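Local structure of insect group II chitinase (Ostrinia furnacalis, 5Y2B) at residues Y13-W18 and I39-A44; S80-G85 and G122-W127. The protein is a family 18 glycosyl hydrolase that probably cleaves the beta-1,4-linked N-acetylglucosamine chains of chitin in the insect cuticle. All coordinates share one frame; numbering follows the deposited sequence.

Interaction 1 of 2, residues Y13-W18 and I39-A44; sequences YTNWSW and IVYGFA. With NAG (2-acetamido-2-deoxy-beta-D-glucopyranose), chain B; NAG (2-acetamido-2-deoxy-beta-D-glucopyranose), chain C.
The carbonyl oxygen of G42 is gripped from two neighbouring residues: N15 N donates to G42 O at 2.9 Å, and the T14 CA hydrogen points at the same oxygen. Two further backbone bonds, G42 N to Y13 O (2.7 Å) and Y13 N to V40 O (2.8 Å), make this the parallel pairing of strands 8-14 and 38-46, the first two strands of the family 18 TIM barrel. On the face with Y13 and Y41, the tyrosines lie alongside each other and point the same way, their planes 47° apart, with Y13 CE2 3.5 Å from Y41 CE2; helix 65-70 packs against both. N15 crosses Y41 nearly at a right angle, its CB 3.4 Å from Y41 OH, and D60 accepts from both N15 ND2 and Y41 OH. The W16 CG sits between the backbone N and the carbonyl carbon (chi1 64°), which sets one indole face over T14 CB and the opposite face against the sugar of chain B, whose N2 is 3.5 Å from W16 CE3. F43, entered through a cis peptide bond, brings CD2 to the edge of this indole, 3.8 Å from W16 CZ3, and its CE2 approaches O3 of the chain C sugar. Backbone bonds thus fix the strand ends, while the aromatic surface they carry meets carbohydrate largely through van der Waals contact.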
loop_
_atom_site.group_PDB
_atom_site.type_symbol
_atom_site.label_atom_id
_atom_site.label_comp_id
_atom_site.label_asym_id
_atom_site.label_seq_id
_atom_site.Cartn_x
_atom_site.Cartn_y
_atom_site.Cartn_z
ATOM N N TYR A 13 3.133 8.050 2.705
ATOM C CA TYR A 13 2.520 9.337 3.018
ATOM C C TYR A 13 1.566 9.697 1.869
ATOM O O TYR A 13 1.875 9.424 0.708
ATOM C CB TYR A 13 3.629 10.407 3.180
ATOM C CG TYR A 13 3.077 11.790 3.187
ATOM C CD1 TYR A 13 2.599 12.346 4.370
ATOM C CD2 TYR A 13 2.970 12.519 2.009
ATOM C CE1 TYR A 13 2.023 13.579 4.384
ATOM C CE2 TYR A 13 2.410 13.782 2.016
ATOM C CZ TYR A 13 1.939 14.297 3.216
ATOM O OH TYR A 13 1.389 15.534 3.267
ATOM N N THR A 14 0.405 10.288 2.160
ATOM C CA THR A 14 -0.511 10.652 1.075
ATOM C C THR A 14 -0.823 12.141 1.127
ATOM O O THR A 14 -1.206 12.658 2.180
ATOM C CB THR A 14 -1.823 9.860 1.100
ATOM O OG1 THR A 14 -2.567 10.174 2.284
ATOM C CG2 THR A 14 -1.561 8.347 1.039
ATOM N N ASN A 15 -0.647 12.841 -0.005
ATOM C CA ASN A 15 -0.817 14.278 0.089
ATOM C C ASN A 15 -2.283 14.680 0.298
ATOM O O ASN A 15 -2.537 15.762 0.840
ATOM C CB ASN A 15 -0.203 15.003 -1.119
ATOM C CG ASN A 15 -0.798 14.606 -2.443
ATOM O OD1 ASN A 15 -1.738 13.830 -2.514
ATOM N ND2 ASN A 15 -0.232 15.125 -3.500
ATOM N N TRP A 16 -3.255 13.826 -0.042
ATOM C CA TRP A 16 -4.643 14.252 0.084
ATOM C C TRP A 16 -5.207 14.079 1.491
ATOM O O TRP A 16 -6.350 14.502 1.749
ATOM C CB TRP A 16 -5.519 13.492 -0.925
ATOM C CG TRP A 16 -5.570 12.026 -0.681
ATOM C CD1 TRP A 16 -6.471 11.355 0.110
ATOM C CD2 TRP A 16 -4.675 11.018 -1.214
ATOM N NE1 TRP A 16 -6.205 10.014 0.084
ATOM C CE2 TRP A 16 -5.119 9.771 -0.717
ATOM C CE3 TRP A 16 -3.568 11.049 -2.082
ATOM C CZ2 TRP A 16 -4.492 8.567 -1.046
ATOM C CZ3 TRP A 16 -2.943 9.850 -2.411
ATOM C CH2 TRP A 16 -3.413 8.620 -1.890
ATOM N N SER A 17 -4.452 13.481 2.410
ATOM C CA SER A 17 -4.944 13.356 3.774
ATOM C C SER A 17 -4.964 14.701 4.499
ATOM O O SER A 17 -5.472 14.780 5.623
ATOM C CB SER A 17 -4.080 12.347 4.536
ATOM O OG SER A 17 -2.732 12.714 4.343
ATOM N N TRP A 18 -4.389 15.740 3.893
ATOM C CA TRP A 18 -4.538 17.116 4.353
ATOM C C TRP A 18 -5.981 17.604 4.261
ATOM O O TRP A 18 -6.414 18.448 5.054
ATOM C CB TRP A 18 -3.654 18.005 3.483
ATOM C CG TRP A 18 -3.443 19.415 3.968
ATOM C CD1 TRP A 18 -3.309 19.838 5.259
ATOM C CD2 TRP A 18 -3.267 20.575 3.145
ATOM N NE1 TRP A 18 -3.077 21.197 5.292
ATOM C CE2 TRP A 18 -3.049 21.673 4.011
ATOM C CE3 TRP A 18 -3.234 20.783 1.759
ATOM C CZ2 TRP A 18 -2.828 22.965 3.538
ATOM C CZ3 TRP A 18 -2.997 22.076 1.280
ATOM C CH2 TRP A 18 -2.812 23.152 2.174
ATOM N N ILE A 39 10.073 6.637 3.673
ATOM C CA ILE A 39 8.784 7.272 3.442
ATOM C C ILE A 39 8.598 7.402 1.936
ATOM O O ILE A 39 9.526 7.812 1.219
ATOM C CB ILE A 39 8.694 8.630 4.155
ATOM C CG1 ILE A 39 8.663 8.419 5.670
ATOM C CG2 ILE A 39 7.477 9.417 3.693
ATOM C CD1 ILE A 39 9.142 9.690 6.457
ATOM N N VAL A 40 7.411 7.032 1.457
ATOM C CA VAL A 40 7.081 7.097 0.039
ATOM C C VAL A 40 5.911 8.054 -0.104
ATOM O O VAL A 40 4.880 7.906 0.579
ATOM C CB VAL A 40 6.749 5.717 -0.549
ATOM C CG1 VAL A 40 6.388 5.850 -2.003
ATOM C CG2 VAL A 40 7.956 4.830 -0.450
ATOM N N TYR A 41 6.111 9.075 -0.934
ATOM C CA TYR A 41 5.160 10.159 -1.100
ATOM C C TYR A 41 4.158 9.767 -2.181
ATOM O O TYR A 41 4.539 9.589 -3.342
ATOM C CB TYR A 41 5.915 11.424 -1.478
ATOM C CG TYR A 41 5.082 12.694 -1.436
ATOM C CD1 TYR A 41 4.136 12.947 -2.401
ATOM C CD2 TYR A 41 5.321 13.676 -0.467
ATOM C CE1 TYR A 41 3.410 14.121 -2.397
ATOM C CE2 TYR A 41 4.613 14.862 -0.457
ATOM C CZ TYR A 41 3.642 15.054 -1.420
ATOM O OH TYR A 41 2.915 16.196 -1.417
ATOM N N GLY A 42 2.890 9.600 -1.812
ATOM C CA GLY A 42 1.831 9.382 -2.800
ATOM C C GLY A 42 1.041 10.659 -3.012
ATOM O O GLY A 42 0.594 11.274 -2.047
ATOM N N PHE A 43 0.894 11.078 -4.270
ATOM C CA PHE A 43 1.369 10.447 -5.486
ATOM C C PHE A 43 1.729 11.592 -6.429
ATOM O O PHE A 43 1.028 12.614 -6.433
ATOM C CB PHE A 43 0.275 9.573 -6.160
ATOM C CG PHE A 43 0.136 8.188 -5.582
ATOM C CD1 PHE A 43 1.149 7.264 -5.710
ATOM C CD2 PHE A 43 -1.035 7.811 -4.920
ATOM C CE1 PHE A 43 1.040 6.004 -5.152
ATOM C CE2 PHE A 43 -1.174 6.552 -4.384
ATOM C CZ PHE A 43 -0.134 5.641 -4.495
ATOM N N ALA A 44 2.810 11.447 -7.205
ATOM C CA ALA A 44 2.936 12.172 -8.470
ATOM C C ALA A 44 2.179 11.397 -9.558
ATOM O O ALA A 44 1.911 10.202 -9.403
ATOM C CB ALA A 44 4.418 12.338 -8.850
HETATM C C1 NAG B . -7.609 9.385 -3.478
HETATM C C2 NAG B . -7.267 10.588 -4.308
HETATM C C3 NAG B . -7.664 11.869 -3.565
HETATM C C4 NAG B . -9.119 11.814 -3.100
HETATM C C5 NAG B . -9.393 10.504 -2.339
HETATM C C6 NAG B . -10.870 10.284 -2.046
HETATM C C7 NAG B . -5.362 10.616 -5.886
HETATM C C8 NAG B . -3.846 10.680 -6.003
HETATM N N2 NAG B . -5.846 10.610 -4.639
HETATM O O3 NAG B . -7.428 12.984 -4.407
HETATM O O4 NAG B . -9.356 12.799 -2.100
HETATM O O5 NAG B . -8.955 9.406 -3.127
HETATM O O6 NAG B . -11.059 9.258 -1.087
HETATM O O7 NAG B . -6.105 10.568 -6.873
HETATM C C1 NAG C . -3.146 0.598 -3.545
HETATM C C2 NAG C . -2.501 1.910 -4.107
HETATM C C3 NAG C . -3.300 3.156 -3.703
HETATM C C4 NAG C . -4.607 2.748 -3.028
HETATM C C5 NAG C . -4.339 1.841 -1.829
HETATM C C6 NAG C . -5.607 1.235 -1.281
HETATM C C7 NAG C . -0.496 1.599 -2.667
HETATM C C8 NAG C . 1.027 1.800 -2.591
HETATM N N2 NAG C . -1.087 2.041 -3.795
HETATM O O3 NAG C . -3.538 3.910 -4.891
HETATM O O4 NAG C . -5.252 3.855 -2.407
HETATM O O5 NAG C . -3.468 0.758 -2.150
HETATM O O6 NAG C . -5.308 0.421 -0.166
HETATM O O7 NAG C . -1.136 1.075 -1.727
#

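Interaction 2 of 2, residues S80-G85 and G122-W127. With NAG (2-acetamido-2-deoxy-beta-D-glucopyranose), chain C.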
loop_
_atom_site.group_PDB
_atom_site.type_symbol
_atom_site.label_atom_id
_atom_site.label_comp_id
_atom_site.label_asym_id
_atom_site.label_seq_id
_atom_site.Cartn_x
_atom_site.Cartn_y
_atom_site.Cartn_z
ATOM N N SER A 80 11.232 8.624 -0.848
ATOM C CA SER A 80 10.993 8.463 -2.279
ATOM C C SER A 80 9.678 9.114 -2.696
ATOM O O SER A 80 8.780 9.322 -1.873
ATOM C CB SER A 80 10.938 6.979 -2.683
ATOM O OG SER A 80 12.166 6.319 -2.473
ATOM N N LEU A 81 9.554 9.382 -4.000
ATOM C CA LEU A 81 8.326 9.879 -4.600
ATOM C C LEU A 81 7.640 8.748 -5.363
ATOM O O LEU A 81 8.242 8.145 -6.256
ATOM C CB LEU A 81 8.603 11.061 -5.536
ATOM C CG LEU A 81 7.394 11.631 -6.296
ATOM C CD1 LEU A 81 6.318 12.186 -5.364
ATOM C CD2 LEU A 81 7.849 12.702 -7.237
ATOM N N ALA A 82 6.376 8.462 -5.034
ATOM C CA ALA A 82 5.637 7.460 -5.789
ATOM C C ALA A 82 4.959 8.075 -7.012
ATOM O O ALA A 82 4.366 9.159 -6.950
ATOM C CB ALA A 82 4.603 6.753 -4.911
ATOM N N LEU A 83 5.001 7.341 -8.117
ATOM C CA LEU A 83 4.364 7.752 -9.354
ATOM C C LEU A 83 3.238 6.778 -9.634
ATOM O O LEU A 83 3.464 5.561 -9.680
ATOM C CB LEU A 83 5.369 7.782 -10.517
ATOM C CG LEU A 83 4.788 7.883 -11.932
ATOM C CD1 LEU A 83 4.245 9.282 -12.217
ATOM C CD2 LEU A 83 5.863 7.517 -12.965
ATOM N N GLY A 84 2.024 7.308 -9.790
ATOM C CA GLY A 84 0.909 6.492 -10.208
ATOM C C GLY A 84 -0.188 6.407 -9.178
ATOM O O GLY A 84 -0.820 7.418 -8.862
ATOM N N GLY A 85 -0.422 5.203 -8.644
ATOM C CA GLY A 85 -1.541 4.950 -7.761
ATOM C C GLY A 85 -2.779 4.501 -8.527
ATOM O O GLY A 85 -2.857 4.590 -9.744
ATOM N N GLY A 122 14.634 8.657 -4.192
ATOM C CA GLY A 122 14.311 7.626 -5.144
ATOM C C GLY A 122 12.911 7.800 -5.682
ATOM O O GLY A 122 12.182 8.732 -5.322
ATOM N N LEU A 123 12.569 6.879 -6.580
ATOM C CA LEU A 123 11.277 6.774 -7.228
ATOM C C LEU A 123 10.610 5.461 -6.854
ATOM O O LEU A 123 11.266 4.417 -6.792
ATOM C CB LEU A 123 11.443 6.826 -8.739
ATOM C CG LEU A 123 10.153 6.828 -9.568
ATOM C CD1 LEU A 123 9.331 8.131 -9.346
ATOM C CD2 LEU A 123 10.568 6.696 -10.974
ATOM N N ASP A 124 9.296 5.510 -6.664
ATOM C CA ASP A 124 8.476 4.325 -6.445
ATOM C C ASP A 124 7.428 4.266 -7.558
ATOM O O ASP A 124 6.660 5.221 -7.753
ATOM C CB ASP A 124 7.842 4.356 -5.032
ATOM C CG ASP A 124 7.094 3.053 -4.677
ATOM O OD1 ASP A 124 7.691 1.957 -4.727
ATOM O OD2 ASP A 124 5.890 3.105 -4.320
ATOM N N LEU A 125 7.447 3.176 -8.316
ATOM C CA LEU A 125 6.519 2.918 -9.406
ATOM C C LEU A 125 5.237 2.292 -8.872
ATOM O O LEU A 125 5.274 1.184 -8.327
ATOM C CB LEU A 125 7.155 1.952 -10.399
ATOM C CG LEU A 125 8.419 2.462 -11.072
ATOM C CD1 LEU A 125 8.884 1.437 -12.077
ATOM C CD2 LEU A 125 8.099 3.755 -11.773
ATOM N N ASP A 126 4.102 2.953 -9.064
ATOM C CA ASP A 126 2.852 2.384 -8.563
ATOM C C ASP A 126 1.802 2.351 -9.664
ATOM O O ASP A 126 0.670 2.827 -9.512
ATOM C CB ASP A 126 2.357 3.128 -7.326
ATOM C CG ASP A 126 1.231 2.346 -6.601
ATOM O OD1 ASP A 126 0.855 1.250 -7.092
ATOM O OD2 ASP A 126 0.716 2.795 -5.547
ATOM N N TRP A 127 2.170 1.758 -10.802
ATOM C CA TRP A 127 1.224 1.589 -11.900
ATOM C C TRP A 127 0.404 0.348 -11.586
ATOM O O TRP A 127 0.970 -0.735 -11.407
ATOM C CB TRP A 127 1.950 1.459 -13.250
ATOM C CG TRP A 127 1.038 1.126 -14.450
ATOM C CD1 TRP A 127 -0.334 1.291 -14.536
ATOM C CD2 TRP A 127 1.447 0.558 -15.711
ATOM N NE1 TRP A 127 -0.784 0.873 -15.769
ATOM C CE2 TRP A 127 0.280 0.414 -16.505
ATOM C CE3 TRP A 127 2.688 0.154 -16.243
ATOM C CZ2 TRP A 127 0.311 -0.123 -17.805
ATOM C CZ3 TRP A 127 2.722 -0.345 -17.528
ATOM C CH2 TRP A 127 1.535 -0.491 -18.295
HETATM C C1 NAG C . -3.146 0.598 -3.545
HETATM C C2 NAG C . -2.501 1.910 -4.107
HETATM C C3 NAG C . -3.300 3.156 -3.703
HETATM C C4 NAG C . -4.607 2.748 -3.028
HETATM C C5 NAG C . -4.339 1.841 -1.829
HETATM C C6 NAG C . -5.607 1.235 -1.281
HETATM C C7 NAG C . -0.496 1.599 -2.667
HETATM C C8 NAG C . 1.027 1.800 -2.591
HETATM N N2 NAG C . -1.087 2.041 -3.795
HETATM O O3 NAG C . -3.538 3.910 -4.891
HETATM O O4 NAG C . -5.252 3.855 -2.407
HETATM O O5 NAG C . -3.468 0.758 -2.150
HETATM O O6 NAG C . -5.308 0.421 -0.166
HETATM O O7 NAG C . -1.136 1.075 -1.727
HETATM O O HOH W 1 12.102 4.270 -4.097
#
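Strands 80-84 and 122-126 run parallel, 4.4 Å apart at closest approach and crossing at -27°, with backbone bonds that pass back and forth from L81 N to G122 O through to G85 N and D126 O. L81 O accepts from D124 N and is also touched by L123 CD1 at 3.3 Å. That methyl reaches across to L83 CB as well, and the leucines on this face pack against helices 101-118 and 143-159. On the face with A82 and D124, A82 CB lies 3.9 Å from D124 OD2, while the D124 carboxylate is held by Y12 and S167. This is a beta-alpha-beta unit of the TIM barrel, and 124-128 supplies the DxDxE part of the family 18 signature, with E128 at its end. D126 CG is anti to the backbone N (chi1 -167°), directing the carboxylate to the chain C sugar, whose N2 donates to D126 OD2 at 2.6 Å. An alanine here removes that acceptor, and the acetamido N-H is likely to be left without its mate and the group less firmly set. At G84 a CB would collide with D126 O. At the other end of the pair a water bridges S80 OG, 2.6 Å away, and, by a weak bond, L123 O.

Interaction 1 closes before interaction 2 opens along the chain, and their centres lie about 10 Å apart on the same barrel wall. Strands 38-46 and 78-84 are neighbours, so the four strands follow in the order 8-14, 38-46, 78-84, 122-126. The middle pair is joined by probable backbone hydrogen bonds, A82 N to Y41 O (2.7 Å) and A44 N to A82 O (2.8 Å). F43 bridges the two contacts, with its CZ 3.2 Å from D126 OD2. W16 lies against the chain B sugar while F43 and D126 flank the chain C sugar, so the strand ends line neighbouring parts of one cleft, consistent with a substrate site at the C-terminal mouth of the barrel.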